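Local coordinates for DegV family protein (PDB 3LUP) that binds the long-chain fatty acid elaidic acid and may take part in lipid transport or fatty acid metabolism, at residues 159-164 with 192-197; 188-193 with 208-213; 215-220 with 244-249; 232-237 with 257-262. All coordinates share one frame; numbering follows the deposited sequence.

Overall arrangement
Four neighbouring contacts illustrate how one layered alpha/beta unit is put together. Interactions 1 and 4 join strands of the same mixed sheet, with centres about 15 Å apart, and both lie beside the bound elaidic acid: the side chains of Phe195 and Ile235 each come within about 4 Å of it. Interaction 2 shares Val192 and Leu193 with interaction 1 and leads into helix 210-224. Further along that helix, interaction 3 packs it on helix 240-252; it touches interactions 1 and 2 where Leu217 CD2 meets Val192 CG1 at 3.8 Å. Interactions 3 and 4 alternate along the chain and touch, Tyr247 CA lying 3.5 Å from Ile234 CD1. The helix pair itself is set back, with Leu217 about 10 Å from the fatty acid.

Interaction 1: 159-164 with 192-197; sequences EGFIVV and VLHFNE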
loop_
_atom_site.group_PDB
_atom_site.type_symbol
_atom_site.label_atom_id
_atom_site.label_comp_id
_atom_site.label_asym_id
_atom_site.label_seq_id
_atom_site.Cartn_x
_atom_site.Cartn_y
_atom_site.Cartn_z
ATOM N N GLU A 159 7.903 -4.481 5.032
ATOM C CA GLU A 159 7.741 -5.752 4.353
ATOM C C GLU A 159 6.265 -5.930 4.092
ATOM O O GLU A 159 5.439 -5.482 4.893
ATOM C CB GLU A 159 8.209 -6.906 5.247
ATOM C CG GLU A 159 9.695 -6.862 5.666
ATOM C CD GLU A 159 10.690 -7.093 4.506
ATOM O OE1 GLU A 159 10.360 -7.808 3.513
ATOM O OE2 GLU A 159 11.817 -6.558 4.607
ATOM N N GLY A 160 5.929 -6.599 2.995
ATOM C CA GLY A 160 4.544 -6.873 2.658
ATOM C C GLY A 160 4.430 -8.250 2.046
ATOM O O GLY A 160 4.949 -8.488 0.958
ATOM N N PHE A 161 3.763 -9.158 2.753
ATOM C CA PHE A 161 3.579 -10.533 2.304
ATOM C C PHE A 161 2.099 -10.833 2.069
ATOM O O PHE A 161 1.252 -10.340 2.794
ATOM C CB PHE A 161 4.184 -11.490 3.328
ATOM C CG PHE A 161 5.697 -11.554 3.279
ATOM C CD1 PHE A 161 6.346 -12.694 2.779
ATOM C CD2 PHE A 161 6.472 -10.483 3.711
ATOM C CE1 PHE A 161 7.740 -12.764 2.710
ATOM C CE2 PHE A 161 7.878 -10.551 3.654
ATOM C CZ PHE A 161 8.510 -11.697 3.148
ATOM N N ILE A 162 1.801 -11.641 1.055
ATOM C CA ILE A 162 0.427 -11.849 0.593
ATOM C C ILE A 162 0.163 -13.297 0.237
ATOM O O ILE A 162 1.021 -13.979 -0.306
ATOM C CB ILE A 162 0.103 -11.031 -0.702
ATOM C CG1 ILE A 162 0.834 -9.676 -0.729
ATOM C CG2 ILE A 162 -1.418 -10.875 -0.891
ATOM C CD1 ILE A 162 1.165 -9.207 -2.151
ATOM N N VAL A 163 -1.040 -13.756 0.531
ATOM C CA VAL A 163 -1.501 -15.034 0.030
ATOM C C VAL A 163 -2.867 -14.782 -0.557
ATOM O O VAL A 163 -3.769 -14.310 0.135
ATOM C CB VAL A 163 -1.577 -16.115 1.121
ATOM C CG1 VAL A 163 -2.352 -17.347 0.611
ATOM C CG2 VAL A 163 -0.179 -16.488 1.578
ATOM N N VAL A 164 -3.007 -15.069 -1.843
ATOM C CA VAL A 164 -4.235 -14.740 -2.537
ATOM C C VAL A 164 -5.124 -15.971 -2.690
ATOM O O VAL A 164 -4.664 -17.120 -2.552
ATOM C CB VAL A 164 -3.979 -14.012 -3.895
ATOM C CG1 VAL A 164 -3.153 -12.766 -3.672
ATOM C CG2 VAL A 164 -3.320 -14.932 -4.915
ATOM N N VAL A 192 3.214 -18.027 -1.225
ATOM C CA VAL A 192 3.431 -16.816 -0.449
ATOM C C VAL A 192 4.180 -15.829 -1.346
ATOM O O VAL A 192 5.225 -16.159 -1.941
ATOM C CB VAL A 192 4.257 -17.096 0.839
ATOM C CG1 VAL A 192 4.359 -15.853 1.700
ATOM C CG2 VAL A 192 3.652 -18.224 1.642
ATOM N N LEU A 193 3.628 -14.624 -1.441
ATOM C CA LEU A 193 4.179 -13.563 -2.282
ATOM C C LEU A 193 4.637 -12.430 -1.404
ATOM O O LEU A 193 4.169 -12.294 -0.279
ATOM C CB LEU A 193 3.114 -13.056 -3.253
ATOM C CG LEU A 193 2.386 -14.143 -4.049
ATOM C CD1 LEU A 193 1.088 -13.634 -4.615
ATOM C CD2 LEU A 193 3.281 -14.679 -5.135
ATOM N N HIS A 194 5.571 -11.634 -1.910
ATOM C CA HIS A 194 6.044 -10.469 -1.186
ATOM C C HIS A 194 6.507 -9.357 -2.110
ATOM O O HIS A 194 6.569 -9.540 -3.322
ATOM C CB HIS A 194 7.130 -10.871 -0.186
ATOM C CG HIS A 194 8.490 -11.068 -0.781
ATOM N ND1 HIS A 194 8.700 -11.681 -1.998
ATOM C CD2 HIS A 194 9.718 -10.758 -0.302
ATOM C CE1 HIS A 194 9.997 -11.732 -2.248
ATOM N NE2 HIS A 194 10.636 -11.178 -1.233
ATOM N N PHE A 195 6.811 -8.197 -1.538
ATOM C CA PHE A 195 7.426 -7.104 -2.293
ATOM C C PHE A 195 8.946 -7.202 -2.362
ATOM O O PHE A 195 9.622 -7.355 -1.341
ATOM C CB PHE A 195 7.033 -5.767 -1.695
ATOM C CG PHE A 195 5.685 -5.278 -2.136
ATOM C CD1 PHE A 195 5.578 -4.192 -3.013
ATOM C CD2 PHE A 195 4.518 -5.880 -1.666
ATOM C CE1 PHE A 195 4.338 -3.716 -3.424
ATOM C CE2 PHE A 195 3.257 -5.414 -2.082
ATOM C CZ PHE A 195 3.174 -4.323 -2.966
ATOM N N ASN A 196 9.460 -7.121 -3.586
ATOM C CA ASN A 196 10.887 -7.052 -3.914
ATOM C C ASN A 196 11.711 -5.962 -3.228
ATOM O O ASN A 196 11.181 -5.063 -2.560
ATOM C CB ASN A 196 11.006 -6.751 -5.399
ATOM C CG ASN A 196 11.522 -7.899 -6.177
ATOM O OD1 ASN A 196 11.915 -8.919 -5.616
ATOM N ND2 ASN A 196 11.543 -7.752 -7.493
ATOM N N GLU A 197 13.019 -6.008 -3.465
ATOM C CA GLU A 197 13.869 -4.868 -3.171
ATOM C C GLU A 197 13.511 -3.685 -4.094
ATOM O O GLU A 197 13.730 -2.531 -3.716
ATOM C CB GLU A 197 15.356 -5.250 -3.247
ATOM C CG GLU A 197 15.806 -6.158 -2.082
ATOM C CD GLU A 197 17.196 -6.790 -2.282
ATOM O OE1 GLU A 197 18.167 -6.055 -2.604
ATOM O OE2 GLU A 197 17.326 -8.030 -2.099
#
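His194 lays its CB over the middle of the Phe161 ring, 3.5 Å from the ring centroid, so that the methylene lies over the face in a CH-pi contact. The His194 ring takes off from there on the same side of the sheet. With CG held between the backbone N and the carbonyl carbon (chi1 80°), the imidazole runs beside the phenyl ring, their planes 40° apart. At the rim of the phenyl ring, close to its plane, Val192 CG1 fills the next hollow, 3.9 Å from Phe161 CD1. Tyr204, edge-to-face with both rings, and Phe279 extend this aromatic layer.

The backbones carrying these groups are adjacent antiparallel strands of the six-stranded mixed sheet in this DegV-family fold. Ile162 and Leu193 form a hydrogen-bonded pair, with Ile162 N to Leu193 O at 2.8 Å and Leu193 N to Ile162 O at 2.9 Å. Phe195 N then reaches Gly160 O at 3.1 Å.

The opposite face is shaped by Ile162, Leu193 and Phe195. Phe195 lies against the strand where Gly160 has no side chain, and Gly160 O sits at the edge of its ring, 3.7 Å from Phe195 CD2. Ile162 sends CD1 obliquely toward the same ring, 4.3 Å from Phe195 CE2. Elaidic acid touches Ile162 as well as Gly160 and Phe195, two residues of its pocket. Toward the other end of the strand pair, Val164 CG1 rests 4.4 Å from Leu193 CD1, and Leu170 presses on both residues.

Interaction 2: 188-193 with 208-213; sequences SIKPVL and RTEKKA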
loop_
_atom_site.group_PDB
_atom_site.type_symbol
_atom_site.label_atom_id
_atom_site.label_comp_id
_atom_site.label_asym_id
_atom_site.label_seq_id
_atom_site.Cartn_x
_atom_site.Cartn_y
_atom_site.Cartn_z
ATOM N N SER A 188 -2.063 -24.845 -8.788
ATOM C CA SER A 188 -2.480 -25.921 -7.887
ATOM C C SER A 188 -2.097 -25.732 -6.434
ATOM O O SER A 188 -2.395 -26.578 -5.595
ATOM C CB SER A 188 -1.893 -27.244 -8.356
ATOM O OG SER A 188 -2.733 -27.805 -9.341
ATOM N N ILE A 189 -1.422 -24.634 -6.129
ATOM C CA ILE A 189 -0.825 -24.474 -4.810
ATOM C C ILE A 189 -1.183 -23.105 -4.210
ATOM O O ILE A 189 -1.904 -22.326 -4.826
ATOM C CB ILE A 189 0.716 -24.730 -4.867
ATOM C CG1 ILE A 189 1.403 -23.710 -5.778
ATOM C CG2 ILE A 189 1.035 -26.161 -5.347
ATOM C CD1 ILE A 189 2.829 -23.413 -5.374
ATOM N N LYS A 190 -0.696 -22.825 -3.006
ATOM C CA LYS A 190 -0.979 -21.557 -2.326
ATOM C C LYS A 190 0.329 -20.824 -2.028
ATOM O O LYS A 190 0.857 -20.914 -0.915
ATOM C CB LYS A 190 -1.795 -21.793 -1.045
ATOM C CG LYS A 190 -3.306 -21.922 -1.261
ATOM C CD LYS A 190 -3.972 -20.534 -1.378
ATOM C CE LYS A 190 -5.489 -20.591 -1.616
ATOM N NZ LYS A 190 -5.961 -21.629 -2.592
ATOM N N PRO A 191 0.879 -20.110 -3.033
ATOM C CA PRO A 191 2.179 -19.448 -2.864
ATOM C C PRO A 191 2.118 -18.249 -1.937
ATOM O O PRO A 191 1.098 -17.560 -1.861
ATOM C CB PRO A 191 2.498 -18.969 -4.269
ATOM C CG PRO A 191 1.148 -18.781 -4.909
ATOM C CD PRO A 191 0.330 -19.901 -4.391
ATOM N N VAL A 192 3.214 -18.027 -1.225
ATOM C CA VAL A 192 3.431 -16.816 -0.449
ATOM C C VAL A 192 4.180 -15.829 -1.346
ATOM O O VAL A 192 5.225 -16.159 -1.941
ATOM C CB VAL A 192 4.257 -17.096 0.839
ATOM C CG1 VAL A 192 4.359 -15.853 1.700
ATOM C CG2 VAL A 192 3.652 -18.224 1.642
ATOM N N LEU A 193 3.628 -14.624 -1.441
ATOM C CA LEU A 193 4.179 -13.563 -2.282
ATOM C C LEU A 193 4.637 -12.430 -1.404
ATOM O O LEU A 193 4.169 -12.294 -0.279
ATOM C CB LEU A 193 3.114 -13.056 -3.253
ATOM C CG LEU A 193 2.386 -14.143 -4.049
ATOM C CD1 LEU A 193 1.088 -13.634 -4.615
ATOM C CD2 LEU A 193 3.281 -14.679 -5.135
ATOM N N ARG A 208 2.175 -25.444 -0.366
ATOM C CA ARG A 208 1.200 -26.297 -1.025
ATOM C C ARG A 208 -0.246 -26.136 -0.561
ATOM O O ARG A 208 -1.159 -26.199 -1.379
ATOM C CB ARG A 208 1.658 -27.748 -0.996
ATOM C CG ARG A 208 2.699 -28.023 -2.061
ATOM C CD ARG A 208 2.999 -29.487 -2.157
ATOM N NE ARG A 208 1.858 -30.277 -2.626
ATOM C CZ ARG A 208 1.018 -30.952 -1.841
ATOM N NH1 ARG A 208 1.154 -30.941 -0.517
ATOM N NH2 ARG A 208 0.030 -31.639 -2.391
ATOM N N THR A 209 -0.449 -25.904 0.731
ATOM C CA THR A 209 -1.795 -25.784 1.284
ATOM C C THR A 209 -2.061 -24.409 1.881
ATOM O O THR A 209 -1.135 -23.691 2.224
ATOM C CB THR A 209 -2.061 -26.861 2.345
ATOM O OG1 THR A 209 -3.333 -26.620 2.961
ATOM C CG2 THR A 209 -0.989 -26.840 3.423
ATOM N N GLU A 210 -3.334 -24.050 1.997
ATOM C CA GLU A 210 -3.735 -22.770 2.586
ATOM C C GLU A 210 -3.399 -22.720 4.074
ATOM O O GLU A 210 -2.943 -21.690 4.569
ATOM C CB GLU A 210 -5.234 -22.510 2.365
ATOM C CG GLU A 210 -5.674 -21.083 2.710
ATOM C CD GLU A 210 -6.835 -21.044 3.715
ATOM O OE1 GLU A 210 -7.918 -20.520 3.350
ATOM O OE2 GLU A 210 -6.671 -21.547 4.864
ATOM N N LYS A 211 -3.639 -23.842 4.768
ATOM C CA LYS A 211 -3.262 -24.030 6.172
ATOM C C LYS A 211 -1.808 -23.689 6.363
ATOM O O LYS A 211 -1.485 -22.802 7.150
ATOM C CB LYS A 211 -3.460 -25.478 6.601
ATOM C CG LYS A 211 -4.833 -25.831 7.143
ATOM C CD LYS A 211 -4.949 -27.357 7.373
ATOM C CE LYS A 211 -5.263 -28.149 6.067
ATOM N NZ LYS A 211 -6.641 -27.900 5.506
ATOM N N LYS A 212 -0.929 -24.388 5.639
ATOM C CA LYS A 212 0.508 -24.143 5.767
ATOM C C LYS A 212 0.859 -22.750 5.293
ATOM O O LYS A 212 1.743 -22.127 5.858
ATOM C CB LYS A 212 1.360 -25.210 5.055
ATOM N N ALA A 213 0.140 -22.238 4.302
ATOM C CA ALA A 213 0.369 -20.870 3.840
ATOM C C ALA A 213 0.242 -19.870 4.980
ATOM O O ALA A 213 1.127 -19.045 5.181
ATOM C CB ALA A 213 -0.571 -20.509 2.700
#
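Lys190 makes the main apolar contacts here through the base of its side chain. Its CB faces the Ala213 methyl, 4.1 Å from Ala213 CB, and its CG lies 4.1 Å from Glu210 CB. Near the starts of the two segments, Ile189 CG2 meets Arg208 CG at 4.1 Å, the two side chains crossing at about a right angle. Val192 adds a looser touch, with CG2 4.4 Å from Ala213 O.

Side chain also meets backbone: Lys190 CB approaches Thr209 O at 3.8 Å. The Lys190 chain then bends at chi2 (-82°) and carries its amino group away from the helix. Lys190 NZ is 6.4 Å from Glu210 OE1, too far for a salt bridge, though a mild attraction is possible.

Within 208-213 the polar bonds mark the helix start. Thr209 is its N-cap, OG1 accepting a weak hydrogen bond from Lys211 N at 3.3 Å, while Thr209 O receives Ala213 N at 2.8 Å. Separately, backbone hydrogen bonds tie 188-193 to the returning chain, Lys190 to Val207 and Val192 to Glu205. The arrangement is that of a beta-hairpin, strands 192-195 and 201-205, whose exit leads through a short connection into an N-capped helix packed back over the hairpin's entry.

Interaction 3: 215-220 with 244-249; sequences KRLAEI and EQLYNL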
loop_
_atom_site.group_PDB
_atom_site.type_symbol
_atom_site.label_atom_id
_atom_site.label_comp_id
_atom_site.label_asym_id
_atom_site.label_seq_id
_atom_site.Cartn_x
_atom_site.Cartn_y
_atom_site.Cartn_z
ATOM N N LYS A 215 0.200 -20.426 8.251
ATOM C CA LYS A 215 1.177 -20.748 9.284
ATOM C C LYS A 215 2.537 -20.196 8.887
ATOM O O LYS A 215 3.223 -19.549 9.695
ATOM C CB LYS A 215 1.273 -22.259 9.505
ATOM C CG LYS A 215 0.061 -22.895 10.205
ATOM C CD LYS A 215 0.442 -24.159 10.979
ATOM C CE LYS A 215 0.554 -25.382 10.065
ATOM N NZ LYS A 215 1.575 -26.347 10.578
ATOM N N ARG A 216 2.904 -20.424 7.628
ATOM C CA ARG A 216 4.114 -19.852 7.059
ATOM C C ARG A 216 4.164 -18.306 7.128
ATOM O O ARG A 216 5.211 -17.742 7.410
ATOM C CB ARG A 216 4.314 -20.365 5.634
ATOM C CG ARG A 216 5.695 -20.121 5.069
ATOM C CD ARG A 216 6.787 -21.084 5.622
ATOM N NE ARG A 216 8.099 -20.481 5.373
ATOM C CZ ARG A 216 8.756 -19.703 6.237
ATOM N NH1 ARG A 216 8.256 -19.458 7.446
ATOM N NH2 ARG A 216 9.927 -19.176 5.902
ATOM N N LEU A 217 3.043 -17.625 6.896
ATOM C CA LEU A 217 2.982 -16.168 7.083
ATOM C C LEU A 217 3.341 -15.727 8.516
ATOM O O LEU A 217 4.165 -14.819 8.711
ATOM C CB LEU A 217 1.597 -15.623 6.714
ATOM C CG LEU A 217 1.200 -15.462 5.243
ATOM C CD1 LEU A 217 -0.240 -15.026 5.192
ATOM C CD2 LEU A 217 2.101 -14.469 4.479
ATOM N N ALA A 218 2.724 -16.376 9.507
ATOM C CA ALA A 218 3.036 -16.115 10.916
ATOM C C ALA A 218 4.512 -16.324 11.225
ATOM O O ALA A 218 5.111 -15.518 11.924
ATOM C CB ALA A 218 2.194 -16.953 11.822
ATOM N N GLU A 219 5.110 -17.386 10.694
ATOM C CA GLU A 219 6.540 -17.613 10.899
ATOM C C GLU A 219 7.394 -16.510 10.277
ATOM O O GLU A 219 8.406 -16.093 10.859
ATOM C CB GLU A 219 6.958 -18.981 10.375
ATOM C CG GLU A 219 6.524 -20.131 11.276
ATOM C CD GLU A 219 6.496 -21.470 10.553
ATOM O OE1 GLU A 219 7.162 -21.601 9.496
ATOM O OE2 GLU A 219 5.802 -22.398 11.038
ATOM N N ILE A 220 6.959 -16.023 9.117
ATOM C CA ILE A 220 7.685 -14.994 8.380
ATOM C C ILE A 220 7.675 -13.674 9.135
ATOM O O ILE A 220 8.699 -12.994 9.205
ATOM C CB ILE A 220 7.125 -14.806 6.957
ATOM C CG1 ILE A 220 7.466 -16.019 6.087
ATOM C CG2 ILE A 220 7.723 -13.580 6.319
ATOM C CD1 ILE A 220 6.821 -16.023 4.724
ATOM N N GLU A 244 -8.340 -13.537 10.962
ATOM C CA GLU A 244 -8.481 -13.919 12.373
ATOM C C GLU A 244 -7.594 -15.108 12.692
ATOM O O GLU A 244 -6.995 -15.175 13.755
ATOM C CB GLU A 244 -9.922 -14.276 12.704
ATOM C CG GLU A 244 -10.874 -13.096 12.727
ATOM C CD GLU A 244 -12.291 -13.495 13.161
ATOM O OE1 GLU A 244 -12.608 -14.722 13.164
ATOM O OE2 GLU A 244 -13.091 -12.579 13.496
ATOM N N GLN A 245 -7.525 -16.046 11.754
ATOM C CA GLN A 245 -6.615 -17.174 11.834
ATOM C C GLN A 245 -5.177 -16.695 11.988
ATOM O O GLN A 245 -4.507 -17.044 12.958
ATOM C CB GLN A 245 -6.759 -18.051 10.588
ATOM C CG GLN A 245 -5.637 -19.056 10.370
ATOM C CD GLN A 245 -5.587 -20.144 11.419
ATOM O OE1 GLN A 245 -6.491 -20.291 12.234
ATOM N NE2 GLN A 245 -4.522 -20.921 11.397
ATOM N N LEU A 246 -4.709 -15.886 11.035
ATOM C CA LEU A 246 -3.353 -15.365 11.081
ATOM C C LEU A 246 -3.124 -14.551 12.348
ATOM O O LEU A 246 -2.048 -14.616 12.941
ATOM C CB LEU A 246 -3.048 -14.528 9.843
ATOM C CG LEU A 246 -1.649 -13.906 9.706
ATOM C CD1 LEU A 246 -0.452 -14.873 9.974
ATOM C CD2 LEU A 246 -1.547 -13.228 8.328
ATOM N N TYR A 247 -4.147 -13.804 12.762
ATOM C CA TYR A 247 -4.105 -13.027 13.999
ATOM C C TYR A 247 -3.814 -13.917 15.190
ATOM O O TYR A 247 -2.974 -13.579 16.033
ATOM C CB TYR A 247 -5.431 -12.303 14.225
ATOM C CG TYR A 247 -5.460 -11.414 15.446
ATOM C CD1 TYR A 247 -5.081 -10.069 15.367
ATOM C CD2 TYR A 247 -5.887 -11.907 16.679
ATOM C CE1 TYR A 247 -5.114 -9.249 16.480
ATOM C CE2 TYR A 247 -5.933 -11.089 17.796
ATOM C CZ TYR A 247 -5.547 -9.766 17.687
ATOM O OH TYR A 247 -5.583 -8.970 18.801
ATOM N N ASN A 248 -4.522 -15.045 15.253
ATOM C CA ASN A 248 -4.335 -16.023 16.323
ATOM C C ASN A 248 -2.963 -16.664 16.271
ATOM O O ASN A 248 -2.312 -16.774 17.296
ATOM C CB ASN A 248 -5.439 -17.077 16.313
ATOM C CG ASN A 248 -6.807 -16.485 16.603
ATOM O OD1 ASN A 248 -6.932 -15.496 17.333
ATOM N ND2 ASN A 248 -7.844 -17.081 16.020
ATOM N N LEU A 249 -2.513 -17.051 15.078
ATOM C CA LEU A 249 -1.161 -17.566 14.904
ATOM C C LEU A 249 -0.113 -16.585 15.427
ATOM O O LEU A 249 0.879 -16.996 16.018
ATOM C CB LEU A 249 -0.878 -17.881 13.434
ATOM C CG LEU A 249 -1.630 -19.048 12.788
ATOM C CD1 LEU A 249 -1.529 -18.978 11.246
ATOM C CD2 LEU A 249 -1.165 -20.406 13.341
#
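Leu249 N donates to Gln245 O at 2.9 Å, an ordinary helical bond; the Leu249 side chain starts out toward Ala218. From there the contact is apolar. Leu249 CB meets the Ala218 methyl, CB to CB 3.6 Å, while its two branches spread along the neighbouring turn: CD1 lies 3.7 Å from Lys215 N, and CD2 rests 4.2 Å from Lys215 CG. The Lys215 chain bends further out, so only its inner part lends cover and the charged end leads away.

Leu246 meets the same methyl beside Leu249. Because its CG is anti to the backbone N (chi1 -179°), the isobutyl group swings across to the partner helix, where CD1 comes 3.8 Å from Ala218 CB. Its other branch, CD2, meets Leu217 CD1 at 3.8 Å, these two leucines crossing at about a right angle. The Ala218 methyl thus faces two leucines of the other helix; the segment axes approach to 9.1 Å, crossing at -45°.

Arg216 starts out away from this seam and forms salt bridges with Glu205 and, through a weak hydrogen bond, with Glu219. The paired helices lie on one face of the mixed sheet, with Leu217 resting on Phe161 and Phe279 of strands 159-163 and 277-283, and Leu246 on Ile234 of strand 230-236.

Interaction 4: 232-237 with 257-262; sequences IAIIHS and DDLEIV
Ile234 can be followed outward over the strand beside it. Its CB stands 4.0 Å from Glu260 O. CG1, anti to the carbonyl carbon (chi1 -55°), comes 4.1 Å from Leu259 CD1. At the tip, CD1 lies 4.0 Å from Leu259 CD1 and 4.2 Å from Ile261 CG1, and also against the backbone of Tyr247 in helix 240-252, whose Ala243 touches the side chain too.

Beneath, the backbones are joined as parallel strands. Ile234 N donates to Glu260 O at 2.8 Å and Ile234 O accepts from Val262 N at 2.9 Å, so this residue bonds on both sides of Ile261. Ile232 N to Asp258 O, Glu260 N to Ile232 O and His236 N to Val262 O complete the ladder.

On the reverse face, Ile235 and Val262 lie side by side, Ile235 CG1 to Val262 CG2 3.6 Å, and Ile235 also touches the bound elaidic acid. His236 instead turns the edge of its ring to Ile261, His236 CD2 lying 3.8 Å from Ile261 CG2, while its ND1 is hydrogen-bonded to Ala239 N. Asp258 pairs with Lys284 in a salt bridge. Strand 230-236, helix 240-252 and strand 259-263 together make a classical beta-alpha-beta unit, with the two parallel strands side by side at one border of the mixed sheet.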
loop_
_atom_site.group_PDB
_atom_site.type_symbol
_atom_site.label_atom_id
_atom_site.label_comp_id
_atom_site.label_asym_id
_atom_site.label_seq_id
_atom_site.Cartn_x
_atom_site.Cartn_y
_atom_site.Cartn_z
ATOM N N ILE A 232 2.464 -3.860 13.074
ATOM C CA ILE A 232 2.057 -4.982 12.206
ATOM C C ILE A 232 0.569 -4.926 11.813
ATOM O O ILE A 232 -0.302 -4.715 12.662
ATOM C CB ILE A 232 2.372 -6.378 12.822
ATOM C CG1 ILE A 232 3.758 -6.396 13.456
ATOM C CG2 ILE A 232 2.284 -7.479 11.761
ATOM C CD1 ILE A 232 3.990 -7.576 14.364
ATOM N N ALA A 233 0.290 -5.129 10.525
ATOM C CA ALA A 233 -1.061 -5.027 10.007
ATOM C C ALA A 233 -1.416 -6.310 9.268
ATOM O O ALA A 233 -0.671 -6.741 8.387
ATOM C CB ALA A 233 -1.171 -3.820 9.064
ATOM N N ILE A 234 -2.532 -6.935 9.643
ATOM C CA ILE A 234 -3.105 -7.993 8.827
ATOM C C ILE A 234 -4.186 -7.352 7.966
ATOM O O ILE A 234 -5.067 -6.646 8.467
ATOM C CB ILE A 234 -3.727 -9.105 9.661
ATOM C CG1 ILE A 234 -2.708 -9.665 10.647
ATOM C CG2 ILE A 234 -4.268 -10.211 8.746
ATOM C CD1 ILE A 234 -3.349 -10.429 11.794
ATOM N N ILE A 235 -4.108 -7.580 6.666
ATOM C CA ILE A 235 -4.974 -6.881 5.730
ATOM C C ILE A 235 -5.643 -7.919 4.840
ATOM O O ILE A 235 -4.995 -8.862 4.415
ATOM C CB ILE A 235 -4.175 -5.872 4.876
ATOM C CG1 ILE A 235 -3.138 -5.140 5.739
ATOM C CG2 ILE A 235 -5.113 -4.884 4.188
ATOM C CD1 ILE A 235 -1.771 -5.041 5.102
ATOM N N HIS A 236 -6.936 -7.760 4.577
ATOM C CA HIS A 236 -7.660 -8.737 3.793
ATOM C C HIS A 236 -8.711 -8.109 2.895
ATOM O O HIS A 236 -9.233 -7.025 3.189
ATOM C CB HIS A 236 -8.321 -9.759 4.719
ATOM C CG HIS A 236 -9.416 -9.188 5.552
ATOM N ND1 HIS A 236 -10.744 -9.286 5.200
ATOM C CD2 HIS A 236 -9.382 -8.477 6.702
ATOM C CE1 HIS A 236 -11.483 -8.676 6.109
ATOM N NE2 HIS A 236 -10.681 -8.181 7.034
ATOM N N SER A 237 -9.027 -8.795 1.801
ATOM C CA SER A 237 -10.141 -8.396 0.947
ATOM C C SER A 237 -11.304 -9.376 1.144
ATOM O O SER A 237 -11.450 -10.347 0.405
ATOM C CB SER A 237 -9.707 -8.292 -0.523
ATOM O OG SER A 237 -9.161 -9.522 -0.991
ATOM N N ASP A 257 0.537 -7.391 20.338
ATOM C CA ASP A 257 0.499 -6.019 20.867
ATOM C C ASP A 257 0.426 -4.902 19.842
ATOM O O ASP A 257 -0.338 -3.964 20.017
ATOM C CB ASP A 257 1.626 -5.792 21.871
ATOM C CG ASP A 257 1.365 -6.504 23.185
ATOM O OD1 ASP A 257 0.258 -6.315 23.751
ATOM O OD2 ASP A 257 2.255 -7.264 23.641
ATOM N N ASP A 258 1.220 -5.004 18.785
ATOM C CA ASP A 258 1.149 -4.048 17.677
ATOM C C ASP A 258 0.537 -4.735 16.452
ATOM O O ASP A 258 1.111 -4.736 15.361
ATOM C CB ASP A 258 2.543 -3.489 17.358
ATOM C CG ASP A 258 3.215 -2.859 18.570
ATOM O OD1 ASP A 258 2.762 -1.783 19.028
ATOM O OD2 ASP A 258 4.209 -3.434 19.055
ATOM N N LEU A 259 -0.645 -5.308 16.652
ATOM C CA LEU A 259 -1.309 -6.110 15.632
ATOM C C LEU A 259 -2.739 -5.610 15.417
ATOM O O LEU A 259 -3.543 -5.559 16.356
ATOM C CB LEU A 259 -1.294 -7.574 16.062
ATOM C CG LEU A 259 -1.511 -8.706 15.078
ATOM C CD1 LEU A 259 -0.518 -8.640 13.938
ATOM C CD2 LEU A 259 -1.356 -10.002 15.831
ATOM N N GLU A 260 -3.032 -5.227 14.181
ATOM C CA GLU A 260 -4.308 -4.637 13.823
ATOM C C GLU A 260 -4.827 -5.333 12.578
ATOM O O GLU A 260 -4.041 -5.695 11.700
ATOM C CB GLU A 260 -4.126 -3.139 13.555
ATOM C CG GLU A 260 -5.433 -2.323 13.583
ATOM C CD GLU A 260 -5.266 -0.835 13.189
ATOM O OE1 GLU A 260 -4.238 -0.473 12.542
ATOM O OE2 GLU A 260 -6.192 -0.038 13.520
ATOM N N ILE A 261 -6.141 -5.536 12.509
ATOM C CA ILE A 261 -6.773 -6.066 11.291
ATOM C C ILE A 261 -7.484 -4.945 10.519
ATOM O O ILE A 261 -8.308 -4.199 11.071
ATOM C CB ILE A 261 -7.742 -7.260 11.557
ATOM C CG1 ILE A 261 -7.010 -8.424 12.254
ATOM C CG2 ILE A 261 -8.355 -7.745 10.244
ATOM C CD1 ILE A 261 -7.907 -9.496 12.896
ATOM N N VAL A 262 -7.137 -4.821 9.241
ATOM C CA VAL A 262 -7.677 -3.772 8.387
ATOM C C VAL A 262 -7.995 -4.352 7.020
ATOM O O VAL A 262 -7.426 -5.378 6.625
ATOM C CB VAL A 262 -6.694 -2.580 8.219
ATOM C CG1 VAL A 262 -6.449 -1.899 9.544
ATOM C CG2 VAL A 262 -5.367 -3.010 7.571
#